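Local coordinates for protein R-imine reductase (Streptomyces kanamyceticus, PDB 3ZGY) that catalyses the NADPH-dependent, R-selective reduction of an imine substrate, with an NADP-binding domain of the 6-phosphogluconate dehydrogenase type, at residues T23-G28 against P77-C82; S84-V89 against N108-T113; T254-M259 against L282-V287; H261-S266 against L275-K280. One frame throughout, in Å; residues are numbered along the deposited sequence.

Interaction 1 (T23-G28 against P77-C82); sequences TVIGLG and PLVVVC
Strands 23-25 and 78-81 run parallel, their axes 4.7 Å apart at closest approach and 22° from alignment, with Thr23, Val24 and Ile25 level with Val79, Val80 and Val81. Four backbone hydrogen bonds join the segments: Thr23 N gives to Leu78 O (3.0 Å), Val80 N to Thr23 O, Ile25 N to Val80 O, and Cys82 N to Ile25 O (2.8 Å). Thr23, Ile25, Val79 and Val81 share one face; Val24 and Val80 lie on the other. With CG1 beside its own backbone N (chi1 -75°), Ile25 reaches back diagonally, and its CD1 meets CG1 of Val79 at 3.8 Å. Thr23 OG1 turns elsewhere, to Ser76 OG and Ala72 O. Past the strand, Gly26 CA lies 3.4 Å from Cys82 O, where a beta carbon would collide with that oxygen. Gly26 and Gly28 are the first two glycines of a sequence that fits the Rossmann-type GxGxxG pattern, and Leu27 and Gly28 bind NADP(+) in another structure of this protein. Since the joining bonds are all between main-chain atoms and the side chains at the interface are mostly aliphatic, the register is set by main-chain hydrogen bonds, and the glycine turn follows directly on it.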
loop_
_atom_site.group_PDB
_atom_site.type_symbol
_atom_site.label_atom_id
_atom_site.label_comp_id
_atom_site.label_asym_id
_atom_site.label_seq_id
_atom_site.Cartn_x
_atom_site.Cartn_y
_atom_site.Cartn_z
ATOM N N THR D 23 35.208 6.147 6.053
ATOM C CA THR D 23 34.862 7.524 6.308
ATOM C C THR D 23 33.369 7.714 6.122
ATOM O O THR D 23 32.736 7.029 5.284
ATOM C CB THR D 23 35.658 8.442 5.400
ATOM O OG1 THR D 23 37.033 8.445 5.851
ATOM C CG2 THR D 23 35.131 9.840 5.413
ATOM N N VAL D 24 32.776 8.578 6.955
ATOM C CA VAL D 24 31.365 8.903 6.822
ATOM C C VAL D 24 31.277 10.391 6.717
ATOM O O VAL D 24 31.734 11.106 7.605
ATOM C CB VAL D 24 30.517 8.393 7.990
ATOM C CG1 VAL D 24 29.114 8.946 7.893
ATOM C CG2 VAL D 24 30.441 6.880 7.973
ATOM N N ILE D 25 30.651 10.863 5.644
ATOM C CA ILE D 25 30.529 12.286 5.403
ATOM C C ILE D 25 29.089 12.700 5.451
ATOM O O ILE D 25 28.234 12.166 4.723
ATOM C CB ILE D 25 31.151 12.672 4.075
ATOM C CG1 ILE D 25 32.669 12.646 4.251
ATOM C CG2 ILE D 25 30.721 14.064 3.658
ATOM C CD1 ILE D 25 33.418 12.550 2.954
ATOM N N GLY D 26 28.832 13.646 6.345
ATOM C CA GLY D 26 27.478 14.063 6.624
ATOM C C GLY D 26 27.029 13.393 7.904
ATOM O O GLY D 26 26.969 12.159 7.944
ATOM N N LEU D 27 26.666 14.197 8.912
ATOM C CA LEU D 27 26.206 13.682 10.209
ATOM C C LEU D 27 24.832 14.197 10.646
ATOM O O LEU D 27 24.655 14.707 11.749
ATOM C CB LEU D 27 27.241 14.010 11.268
ATOM C CG LEU D 27 28.650 13.421 11.120
ATOM C CD1 LEU D 27 29.510 13.849 12.285
ATOM C CD2 LEU D 27 28.645 11.903 11.027
ATOM N N GLY D 28 23.855 14.110 9.761
ATOM C CA GLY D 28 22.473 14.300 10.137
ATOM C C GLY D 28 22.135 13.070 10.920
ATOM O O GLY D 28 23.019 12.316 11.337
ATOM N N PRO D 77 39.925 3.979 2.465
ATOM C CA PRO D 77 39.690 3.550 1.085
ATOM C C PRO D 77 38.191 3.460 0.735
ATOM O O PRO D 77 37.843 3.456 -0.451
ATOM C CB PRO D 77 40.353 2.163 1.044
ATOM C CG PRO D 77 40.154 1.627 2.395
ATOM C CD PRO D 77 40.181 2.830 3.337
ATOM N N LEU D 78 37.333 3.395 1.752
ATOM C CA LEU D 78 35.871 3.361 1.564
ATOM C C LEU D 78 35.254 4.632 2.120
ATOM O O LEU D 78 35.421 4.885 3.305
ATOM C CB LEU D 78 35.300 2.215 2.342
ATOM C CG LEU D 78 33.805 2.045 2.294
ATOM C CD1 LEU D 78 33.362 1.780 0.873
ATOM C CD2 LEU D 78 33.374 0.882 3.164
ATOM N N VAL D 79 34.567 5.422 1.281
ATOM C CA VAL D 79 34.035 6.717 1.677
ATOM C C VAL D 79 32.525 6.724 1.537
ATOM O O VAL D 79 32.012 6.590 0.444
ATOM C CB VAL D 79 34.580 7.837 0.807
ATOM C CG1 VAL D 79 34.022 9.195 1.221
ATOM C CG2 VAL D 79 36.074 7.868 0.954
ATOM N N VAL D 80 31.800 6.901 2.647
ATOM C CA VAL D 80 30.342 6.867 2.608
ATOM C C VAL D 80 29.783 8.268 2.778
ATOM O O VAL D 80 30.154 8.980 3.684
ATOM C CB VAL D 80 29.815 5.955 3.684
ATOM C CG1 VAL D 80 28.281 5.992 3.718
ATOM C CG2 VAL D 80 30.245 4.535 3.442
ATOM N N VAL D 81 28.841 8.630 1.946
ATOM C CA VAL D 81 28.277 9.955 1.979
ATOM C C VAL D 81 26.803 9.889 2.237
ATOM O O VAL D 81 26.057 9.182 1.517
ATOM C CB VAL D 81 28.473 10.641 0.618
ATOM C CG1 VAL D 81 27.855 12.028 0.617
ATOM C CG2 VAL D 81 29.971 10.757 0.318
ATOM N N CYS D 82 26.361 10.630 3.238
ATOM C CA CYS D 82 24.933 10.731 3.520
ATOM C C CYS D 82 24.548 12.126 3.925
ATOM O O CYS D 82 24.868 12.560 5.040
ATOM C CB CYS D 82 24.564 9.769 4.601
ATOM S SG CYS D 82 22.775 9.522 4.522
#

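Interaction 2 (S84-V89 against N108-T113); sequences SDYDAV and NLTSGT
Tyr86 pushes its aromatic ring into the bend of loop 108-113, yet its hydroxyl bonds to neither segment: OH goes on to Asp133 OD2, on the next strand of the sheet. This is the C-terminal edge of the parallel strands in the Rossmann-type domain, where the turns leaving strands 78-81 and 105-108 lie side by side, and Ser84 and Ser111 on them bind NADP(+) in another structure of this protein. CG of Tyr86 stands beside its backbone N (chi1 -82°), which swings the ring across to the loop. Ser111 O lies in the ring plane at its edge, 3.7 Å from CD1, while the amide of Asn108, its ND2 hydrogen-bonded to Tyr131 OH, approaches obliquely, ND2 3.3 Å from Tyr86 CE2, with the two planes 44° apart. Gly112 is close beside CD1 and CE1, and a beta carbon there would run into CD1. A leucine in place of Tyr86 would probably leave Asp133 without its hydroxyl partner and open a gap between Asn108 and Gly112. The loop stiffens itself: Asn108 OD1 takes Thr110 N from above its carbonyl plane at 3.2 Å, an Asx turn, and also Thr110 OG1 in that plane at 2.8 Å. Thr110 turns CG2 to Asp85 CA (3.5 Å), and its OG1 lies beside Val89 CG2 (3.7 Å). Asp85 itself is the N-cap of helix 86-93, its OD1 accepting from Ala88 N at 3.0 Å, nearly along the C-O axis.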
loop_
_atom_site.group_PDB
_atom_site.type_symbol
_atom_site.label_atom_id
_atom_site.label_comp_id
_atom_site.label_asym_id
_atom_site.label_seq_id
_atom_site.Cartn_x
_atom_site.Cartn_y
_atom_site.Cartn_z
ATOM N N SER D 84 21.833 15.813 2.760
ATOM C CA SER D 84 20.399 16.071 2.541
ATOM C C SER D 84 19.986 15.782 1.115
ATOM O O SER D 84 18.909 15.215 0.901
ATOM C CB SER D 84 20.017 17.479 2.987
ATOM O OG SER D 84 20.789 18.408 2.276
ATOM N N ASP D 85 20.832 16.109 0.130
ATOM C CA ASP D 85 20.470 15.867 -1.294
ATOM C C ASP D 85 21.686 15.995 -2.217
ATOM O O ASP D 85 22.780 16.291 -1.735
ATOM C CB ASP D 85 19.388 16.844 -1.731
ATOM C CG ASP D 85 19.813 18.316 -1.526
ATOM O OD1 ASP D 85 21.013 18.665 -1.529
ATOM O OD2 ASP D 85 18.932 19.153 -1.355
ATOM N N TYR D 86 21.501 15.757 -3.538
ATOM C CA TYR D 86 22.646 15.671 -4.485
ATOM C C TYR D 86 23.300 17.053 -4.662
ATOM O O TYR D 86 24.492 17.146 -4.890
ATOM C CB TYR D 86 22.274 14.953 -5.813
ATOM C CG TYR D 86 22.331 13.422 -5.673
ATOM C CD1 TYR D 86 21.470 12.744 -4.825
ATOM C CD2 TYR D 86 23.256 12.653 -6.360
ATOM C CE1 TYR D 86 21.510 11.376 -4.682
ATOM C CE2 TYR D 86 23.283 11.272 -6.239
ATOM C CZ TYR D 86 22.425 10.626 -5.371
ATOM O OH TYR D 86 22.454 9.226 -5.156
ATOM N N ASP D 87 22.552 18.120 -4.431
ATOM C CA ASP D 87 23.154 19.470 -4.419
ATOM C C ASP D 87 24.207 19.579 -3.369
ATOM O O ASP D 87 25.264 20.147 -3.621
ATOM C CB ASP D 87 22.107 20.576 -4.187
ATOM C CG ASP D 87 21.061 20.647 -5.309
ATOM O OD1 ASP D 87 21.345 20.212 -6.450
ATOM O OD2 ASP D 87 19.965 21.169 -5.059
ATOM N N ALA D 88 23.932 19.049 -2.179
ATOM C CA ALA D 88 24.970 19.034 -1.113
ATOM C C ALA D 88 26.121 18.144 -1.518
ATOM O O ALA D 88 27.291 18.477 -1.239
ATOM C CB ALA D 88 24.394 18.576 0.222
ATOM N N VAL D 89 25.805 17.018 -2.178
ATOM C CA VAL D 89 26.880 16.125 -2.597
ATOM C C VAL D 89 27.778 16.907 -3.513
ATOM O O VAL D 89 29.007 16.853 -3.397
ATOM C CB VAL D 89 26.364 14.852 -3.290
ATOM C CG1 VAL D 89 27.513 14.043 -3.847
ATOM C CG2 VAL D 89 25.571 13.977 -2.325
ATOM N N ASN D 108 27.330 6.388 -2.063
ATOM C CA ASN D 108 26.526 7.581 -1.858
ATOM C C ASN D 108 25.113 7.212 -1.522
ATOM O O ASN D 108 24.325 6.835 -2.383
ATOM C CB ASN D 108 26.548 8.434 -3.090
ATOM C CG ASN D 108 25.789 9.729 -2.926
ATOM O OD1 ASN D 108 25.374 10.128 -1.829
ATOM N ND2 ASN D 108 25.587 10.402 -4.042
ATOM N N LEU D 109 24.811 7.260 -0.234
ATOM C CA LEU D 109 23.529 6.786 0.264
ATOM C C LEU D 109 22.501 7.923 0.403
ATOM O O LEU D 109 21.403 7.700 0.924
ATOM C CB LEU D 109 23.745 6.076 1.598
ATOM C CG LEU D 109 24.662 4.858 1.563
ATOM C CD1 LEU D 109 24.770 4.278 2.936
ATOM C CD2 LEU D 109 24.157 3.814 0.595
ATOM N N THR D 110 22.858 9.121 -0.075
ATOM C CA THR D 110 21.924 10.213 -0.251
ATOM C C THR D 110 20.799 9.836 -1.174
ATOM O O THR D 110 20.991 9.158 -2.178
ATOM C CB THR D 110 22.632 11.432 -0.847
ATOM O OG1 THR D 110 23.799 11.701 -0.079
ATOM C CG2 THR D 110 21.773 12.637 -0.816
ATOM N N SER D 111 19.595 10.274 -0.818
ATOM C CA SER D 111 18.396 10.081 -1.666
ATOM C C SER D 111 18.342 11.069 -2.814
ATOM O O SER D 111 18.574 12.238 -2.629
ATOM C CB SER D 111 17.126 10.274 -0.848
ATOM O OG SER D 111 16.939 9.169 -0.027
ATOM N N GLY D 112 18.015 10.590 -3.997
ATOM C CA GLY D 112 17.856 11.448 -5.171
ATOM C C GLY D 112 17.254 10.718 -6.356
ATOM O O GLY D 112 16.815 9.614 -6.240
ATOM N N THR D 113 17.279 11.291 -7.539
ATOM C CA THR D 113 16.727 10.591 -8.664
ATOM C C THR D 113 17.771 9.743 -9.325
ATOM O O THR D 113 18.975 9.954 -9.150
ATOM C CB THR D 113 16.230 11.590 -9.676
ATOM O OG1 THR D 113 17.314 12.478 -10.001
ATOM C CG2 THR D 113 15.058 12.386 -9.086
#

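Interaction 3 (T254-M259 against L282-V287); sequences THLATM and LADRAV
The flat group that touches the other helix is the carboxylate of Asp284, and it does so lightly: OD1 lies 4.3 Å from the methyl CD1 of Leu256, and also forms a salt bridge with Lys280 NZ. A second flat group, the imidazole of His255, turns to a different neighbourhood, meeting the ring of Tyr296 with planes about 45° apart and that of Trp195 of the second subunit, whose NE1 is hydrogen-bonded to His255 ND1. The contact proper is aliphatic. The two methyls of Leu256 divide the opposite helix between them: CD1 rests on Ala283 CB at 3.7 Å, and CD2 meets Val287 CG2, one turn further along, at the same distance of 3.7 Å. From the next turn of its own helix Met259 reaches Ala283 as well, its chain extended beyond CG so that SD comes 3.8 Å from Ala283 CB and CE follows just behind. Ala283 is thus a small, buried meeting point for two longer side chains. With the axes 10.4 Å apart at closest, Leu256 and Met259 span the interval to it. Segments 254-259 and 282-287 run antiparallel, 148° between their directions, the start of helix 252-269 beside the later part of helix 274-291, away from the turn that joins them. The loop residue Tyr296 also packs on Met259, helix 300-304 touches Leu282 and Ala286, and the second subunit closes in with Trp195 on Met259.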
loop_
_atom_site.group_PDB
_atom_site.type_symbol
_atom_site.label_atom_id
_atom_site.label_comp_id
_atom_site.label_asym_id
_atom_site.label_seq_id
_atom_site.Cartn_x
_atom_site.Cartn_y
_atom_site.Cartn_z
ATOM N N THR D 254 -15.850 -5.477 -14.654
ATOM C CA THR D 254 -16.470 -5.804 -13.351
ATOM C C THR D 254 -16.090 -4.805 -12.250
ATOM O O THR D 254 -16.909 -4.453 -11.394
ATOM C CB THR D 254 -16.031 -7.218 -12.746
ATOM O OG1 THR D 254 -15.359 -7.998 -13.722
ATOM C CG2 THR D 254 -17.226 -8.043 -12.192
ATOM N N HIS D 255 -14.832 -4.384 -12.231
ATOM C CA HIS D 255 -14.360 -3.420 -11.219
ATOM C C HIS D 255 -15.181 -2.141 -11.263
ATOM O O HIS D 255 -15.527 -1.570 -10.240
ATOM C CB HIS D 255 -12.856 -3.123 -11.434
ATOM C CG HIS D 255 -11.946 -4.244 -11.011
ATOM N ND1 HIS D 255 -11.164 -4.176 -9.884
ATOM C CD2 HIS D 255 -11.717 -5.467 -11.548
ATOM C CE1 HIS D 255 -10.472 -5.295 -9.752
ATOM N NE2 HIS D 255 -10.793 -6.100 -10.749
ATOM N N LEU D 256 -15.487 -1.724 -12.488
ATOM C CA LEU D 256 -16.068 -0.402 -12.829
ATOM C C LEU D 256 -17.286 0.070 -12.080
ATOM O O LEU D 256 -17.340 1.201 -11.599
ATOM C CB LEU D 256 -16.478 -0.467 -14.294
ATOM C CG LEU D 256 -15.729 0.281 -15.363
ATOM C CD1 LEU D 256 -14.338 0.741 -14.948
ATOM C CD2 LEU D 256 -15.684 -0.671 -16.549
ATOM N N ALA D 257 -18.293 -0.789 -12.033
ATOM C CA ALA D 257 -19.498 -0.495 -11.277
ATOM C C ALA D 257 -19.169 -0.213 -9.806
ATOM O O ALA D 257 -19.657 0.761 -9.218
ATOM C CB ALA D 257 -20.442 -1.661 -11.355
ATOM N N THR D 258 -18.314 -1.053 -9.234
ATOM C CA THR D 258 -17.891 -0.878 -7.854
ATOM C C THR D 258 -17.106 0.388 -7.621
ATOM O O THR D 258 -17.312 1.049 -6.603
ATOM C CB THR D 258 -17.014 -2.005 -7.422
ATOM O OG1 THR D 258 -17.543 -3.221 -7.955
ATOM C CG2 THR D 258 -17.019 -2.076 -5.976
ATOM N N MET D 259 -16.289 0.797 -8.597
ATOM C CA MET D 259 -15.587 2.055 -8.458
ATOM C C MET D 259 -16.562 3.223 -8.441
ATOM O O MET D 259 -16.287 4.241 -7.774
ATOM C CB MET D 259 -14.548 2.264 -9.564
ATOM C CG MET D 259 -13.612 1.095 -9.846
ATOM S SD MET D 259 -12.209 1.563 -10.882
ATOM C CE MET D 259 -10.990 0.320 -10.404
ATOM N N LEU D 282 -8.432 5.932 -14.248
ATOM C CA LEU D 282 -7.497 5.010 -14.880
ATOM C C LEU D 282 -8.226 3.886 -15.490
ATOM O O LEU D 282 -7.967 3.521 -16.618
ATOM C CB LEU D 282 -6.434 4.446 -13.920
ATOM C CG LEU D 282 -5.490 5.463 -13.280
ATOM C CD1 LEU D 282 -4.524 4.716 -12.410
ATOM C CD2 LEU D 282 -4.766 6.347 -14.273
ATOM N N ALA D 283 -9.152 3.308 -14.779
ATOM C CA ALA D 283 -9.845 2.150 -15.365
ATOM C C ALA D 283 -10.665 2.526 -16.632
ATOM O O ALA D 283 -10.841 1.696 -17.517
ATOM C CB ALA D 283 -10.720 1.470 -14.345
ATOM N N ASP D 284 -11.137 3.763 -16.714
ATOM C CA ASP D 284 -11.866 4.179 -17.903
ATOM C C ASP D 284 -10.974 4.101 -19.133
ATOM O O ASP D 284 -11.370 3.578 -20.175
ATOM C CB ASP D 284 -12.424 5.611 -17.746
ATOM C CG ASP D 284 -13.726 5.663 -16.920
ATOM O OD1 ASP D 284 -14.428 4.610 -16.756
ATOM O OD2 ASP D 284 -14.020 6.777 -16.420
ATOM N N ARG D 285 -9.782 4.666 -19.007
ATOM C CA ARG D 285 -8.811 4.650 -20.089
ATOM C C ARG D 285 -8.523 3.229 -20.566
ATOM O O ARG D 285 -8.481 2.969 -21.760
ATOM C CB ARG D 285 -7.528 5.243 -19.619
ATOM C CG ARG D 285 -7.633 6.700 -19.289
ATOM C CD ARG D 285 -6.264 7.252 -18.924
ATOM N NE ARG D 285 -6.418 8.489 -18.184
ATOM C CZ ARG D 285 -5.495 9.058 -17.408
ATOM N NH1 ARG D 285 -4.297 8.517 -17.212
ATOM N NH2 ARG D 285 -5.801 10.193 -16.797
ATOM N N ALA D 286 -8.363 2.289 -19.643
ATOM C CA ALA D 286 -8.109 0.930 -20.067
ATOM C C ALA D 286 -9.296 0.397 -20.864
ATOM O O ALA D 286 -9.114 -0.368 -21.827
ATOM C CB ALA D 286 -7.813 0.022 -18.879
ATOM N N VAL D 287 -10.503 0.795 -20.453
ATOM C CA VAL D 287 -11.713 0.275 -21.079
ATOM C C VAL D 287 -11.773 0.817 -22.498
ATOM O O VAL D 287 -12.025 0.062 -23.439
ATOM C CB VAL D 287 -12.971 0.605 -20.252
ATOM C CG1 VAL D 287 -14.225 0.621 -21.113
ATOM C CG2 VAL D 287 -13.114 -0.417 -19.131
#

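Interaction 4 (H261-S266 against L275-K280); sequences HLIHES and LPRFIK
Pro276 packs its ring against Leu262, Ile263 and Ser266. Its CB sits 3.7 Å from Ile263 CG1 and 3.8 Å from Leu262 CG, and its CG is 3.9 Å from Ser266 OG. The side chains of Leu262 and Pro276 cross at about a right angle. Ile263 keeps CG1 beside its own backbone N (chi1 -67°) and continues extended, which carries CD1 past the proline ring, further along the same facing helix. There CD1 touches Arg277 CA at 3.7 Å and Lys280 CB at 3.8 Å, so one methyl bears on two successive turns. An alanine in place of Ile263 would probably open a gap beside Pro276 and leave the aliphatic stems of Arg277 and Lys280 without their packing partner. One shell further out, Ser266 OG is turned back on its own helix, giving a 2.8 Å bond to Leu262 O, which also takes Ser266 N from the opposite face of its carbonyl plane. Gln203 of helix 182-209 packs on both Ser266 and Pro276, and Trp195 of the second subunit covers Leu262. Proline costs little in the first turn of helix 274-291, where its missing N-H is not needed, and its compact ring is consistent with the 8.8 Å approach of the two antiparallel segment axes. Between the segments the contact is carbon packing; just beyond them the salt bridge of Arg277 NH2 with Glu267 adds a charged tie between the same two helices, while that of Lys280 NZ with Asp284 stays within one.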
loop_
_atom_site.group_PDB
_atom_site.type_symbol
_atom_site.label_atom_id
_atom_site.label_comp_id
_atom_site.label_asym_id
_atom_site.label_seq_id
_atom_site.Cartn_x
_atom_site.Cartn_y
_atom_site.Cartn_z
ATOM N N HIS D 261 -19.704 3.188 -7.339
ATOM C CA HIS D 261 -20.251 3.164 -5.994
ATOM C C HIS D 261 -19.341 3.868 -4.994
ATOM O O HIS D 261 -19.802 4.725 -4.245
ATOM C CB HIS D 261 -20.572 1.743 -5.565
ATOM C CG HIS D 261 -21.734 1.161 -6.308
ATOM N ND1 HIS D 261 -21.994 -0.189 -6.347
ATOM C CD2 HIS D 261 -22.699 1.755 -7.054
ATOM C CE1 HIS D 261 -23.073 -0.402 -7.078
ATOM N NE2 HIS D 261 -23.516 0.759 -7.522
ATOM N N LEU D 262 -18.046 3.551 -5.008
ATOM C CA LEU D 262 -17.121 4.178 -4.077
ATOM C C LEU D 262 -17.098 5.684 -4.210
ATOM O O LEU D 262 -17.006 6.419 -3.214
ATOM C CB LEU D 262 -15.724 3.634 -4.282
ATOM C CG LEU D 262 -14.669 4.271 -3.393
ATOM C CD1 LEU D 262 -15.060 4.110 -1.935
ATOM C CD2 LEU D 262 -13.342 3.618 -3.681
ATOM N N ILE D 263 -17.225 6.158 -5.450
ATOM C CA ILE D 263 -17.301 7.580 -5.688
ATOM C C ILE D 263 -18.557 8.176 -5.126
ATOM O O ILE D 263 -18.505 9.226 -4.445
ATOM C CB ILE D 263 -17.209 7.933 -7.171
ATOM C CG1 ILE D 263 -15.822 7.591 -7.664
ATOM C CG2 ILE D 263 -17.367 9.440 -7.351
ATOM C CD1 ILE D 263 -15.621 7.729 -9.145
ATOM N N HIS D 264 -19.697 7.542 -5.423
ATOM C CA HIS D 264 -21.015 8.053 -4.971
ATOM C C HIS D 264 -21.063 8.070 -3.466
ATOM O O HIS D 264 -21.441 9.068 -2.831
ATOM C CB HIS D 264 -22.140 7.197 -5.529
ATOM C CG HIS D 264 -22.311 7.350 -7.005
ATOM N ND1 HIS D 264 -22.887 6.377 -7.794
ATOM C CD2 HIS D 264 -21.959 8.360 -7.843
ATOM C CE1 HIS D 264 -22.875 6.781 -9.055
ATOM N NE2 HIS D 264 -22.327 7.983 -9.111
ATOM N N GLU D 265 -20.614 6.971 -2.881
ATOM C CA GLU D 265 -20.507 6.902 -1.454
ATOM C C GLU D 265 -19.745 8.096 -0.865
ATOM O O GLU D 265 -20.202 8.769 0.051
ATOM C CB GLU D 265 -19.861 5.587 -1.094
ATOM C CG GLU D 265 -19.834 5.336 0.399
ATOM C CD GLU D 265 -21.152 4.835 0.939
ATOM O OE1 GLU D 265 -21.392 3.606 0.820
ATOM O OE2 GLU D 265 -21.918 5.681 1.471
ATOM N N SER D 266 -18.590 8.391 -1.430
ATOM C CA SER D 266 -17.736 9.421 -0.875
ATOM C C SER D 266 -18.331 10.807 -1.015
ATOM O O SER D 266 -18.343 11.593 -0.058
ATOM C CB SER D 266 -16.368 9.333 -1.537
ATOM O OG SER D 266 -15.817 8.057 -1.304
ATOM N N LEU D 275 -9.488 10.690 -4.679
ATOM C CA LEU D 275 -8.846 9.404 -4.848
ATOM C C LEU D 275 -9.728 8.377 -5.585
ATOM O O LEU D 275 -9.279 7.791 -6.568
ATOM C CB LEU D 275 -8.310 8.879 -3.519
ATOM C CG LEU D 275 -7.784 7.461 -3.546
ATOM C CD1 LEU D 275 -6.685 7.281 -4.579
ATOM C CD2 LEU D 275 -7.281 7.146 -2.152
ATOM N N PRO D 276 -10.976 8.161 -5.136
ATOM C CA PRO D 276 -11.849 7.219 -5.889
ATOM C C PRO D 276 -12.100 7.628 -7.342
ATOM O O PRO D 276 -12.197 6.756 -8.206
ATOM C CB PRO D 276 -13.152 7.265 -5.127
ATOM C CG PRO D 276 -12.758 7.642 -3.745
ATOM C CD PRO D 276 -11.588 8.568 -3.862
ATOM N N ARG D 277 -12.159 8.929 -7.617
ATOM C CA ARG D 277 -12.279 9.394 -9.009
ATOM C C ARG D 277 -11.031 9.070 -9.828
ATOM O O ARG D 277 -11.124 8.536 -10.951
ATOM C CB ARG D 277 -12.512 10.888 -9.070
ATOM C CG ARG D 277 -13.960 11.234 -8.794
ATOM C CD ARG D 277 -14.281 12.685 -9.078
ATOM N NE ARG D 277 -15.356 13.185 -8.234
ATOM C CZ ARG D 277 -15.220 14.096 -7.265
ATOM N NH1 ARG D 277 -14.042 14.633 -6.965
ATOM N NH2 ARG D 277 -16.299 14.472 -6.571
ATOM N N PHE D 278 -9.866 9.388 -9.265
ATOM C CA PHE D 278 -8.611 8.986 -9.891
ATOM C C PHE D 278 -8.560 7.493 -10.241
ATOM O O PHE D 278 -8.249 7.108 -11.365
ATOM C CB PHE D 278 -7.468 9.308 -8.984
ATOM C CG PHE D 278 -6.176 8.918 -9.544
ATOM C CD1 PHE D 278 -5.559 9.711 -10.471
ATOM C CD2 PHE D 278 -5.583 7.734 -9.174
ATOM C CE1 PHE D 278 -4.335 9.359 -11.006
ATOM C CE2 PHE D 278 -4.387 7.366 -9.716
ATOM C CZ PHE D 278 -3.753 8.179 -10.634
ATOM N N ILE D 279 -8.890 6.655 -9.274
ATOM C CA ILE D 279 -8.951 5.240 -9.519
ATOM C C ILE D 279 -9.851 4.905 -10.724
ATOM O O ILE D 279 -9.475 4.129 -11.567
ATOM C CB ILE D 279 -9.443 4.538 -8.239
ATOM C CG1 ILE D 279 -8.393 4.647 -7.172
ATOM C CG2 ILE D 279 -9.759 3.060 -8.453
ATOM C CD1 ILE D 279 -8.838 4.089 -5.854
ATOM N N LYS D 280 -11.047 5.500 -10.791
ATOM C CA LYS D 280 -12.024 5.222 -11.862
ATOM C C LYS D 280 -11.519 5.794 -13.181
ATOM O O LYS D 280 -11.613 5.130 -14.214
ATOM C CB LYS D 280 -13.376 5.862 -11.512
ATOM C CG LYS D 280 -14.494 5.674 -12.509
ATOM C CD LYS D 280 -14.960 4.222 -12.565
ATOM C CE LYS D 280 -16.155 3.987 -13.491
ATOM N NZ LYS D 280 -16.260 4.912 -14.664
#

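Overall arrangement
Along the chain the contacts come as two neighbouring pairs. Interactions 1 and 2 belong to the N-terminal Rossmann-type domain, centres about 12 Å apart, and meet directly where Val81 O probably accepts from Leu109 N; together they shape turns that follow adjacent strands and carry NADP(+)-binding residues. Interactions 3 and 4 lie in the C-terminal helical domain on the same two helices, 252-269 and 274-291, with centres about 11 Å apart; interaction 4 is nested inside the loop that interaction 3 closes. The centres of interactions 1 and 3 are about 49 Å apart. The second subunit links the domains: Glu265, within interaction 4, packs on Thr113 of the other copy, a residue of interaction 2.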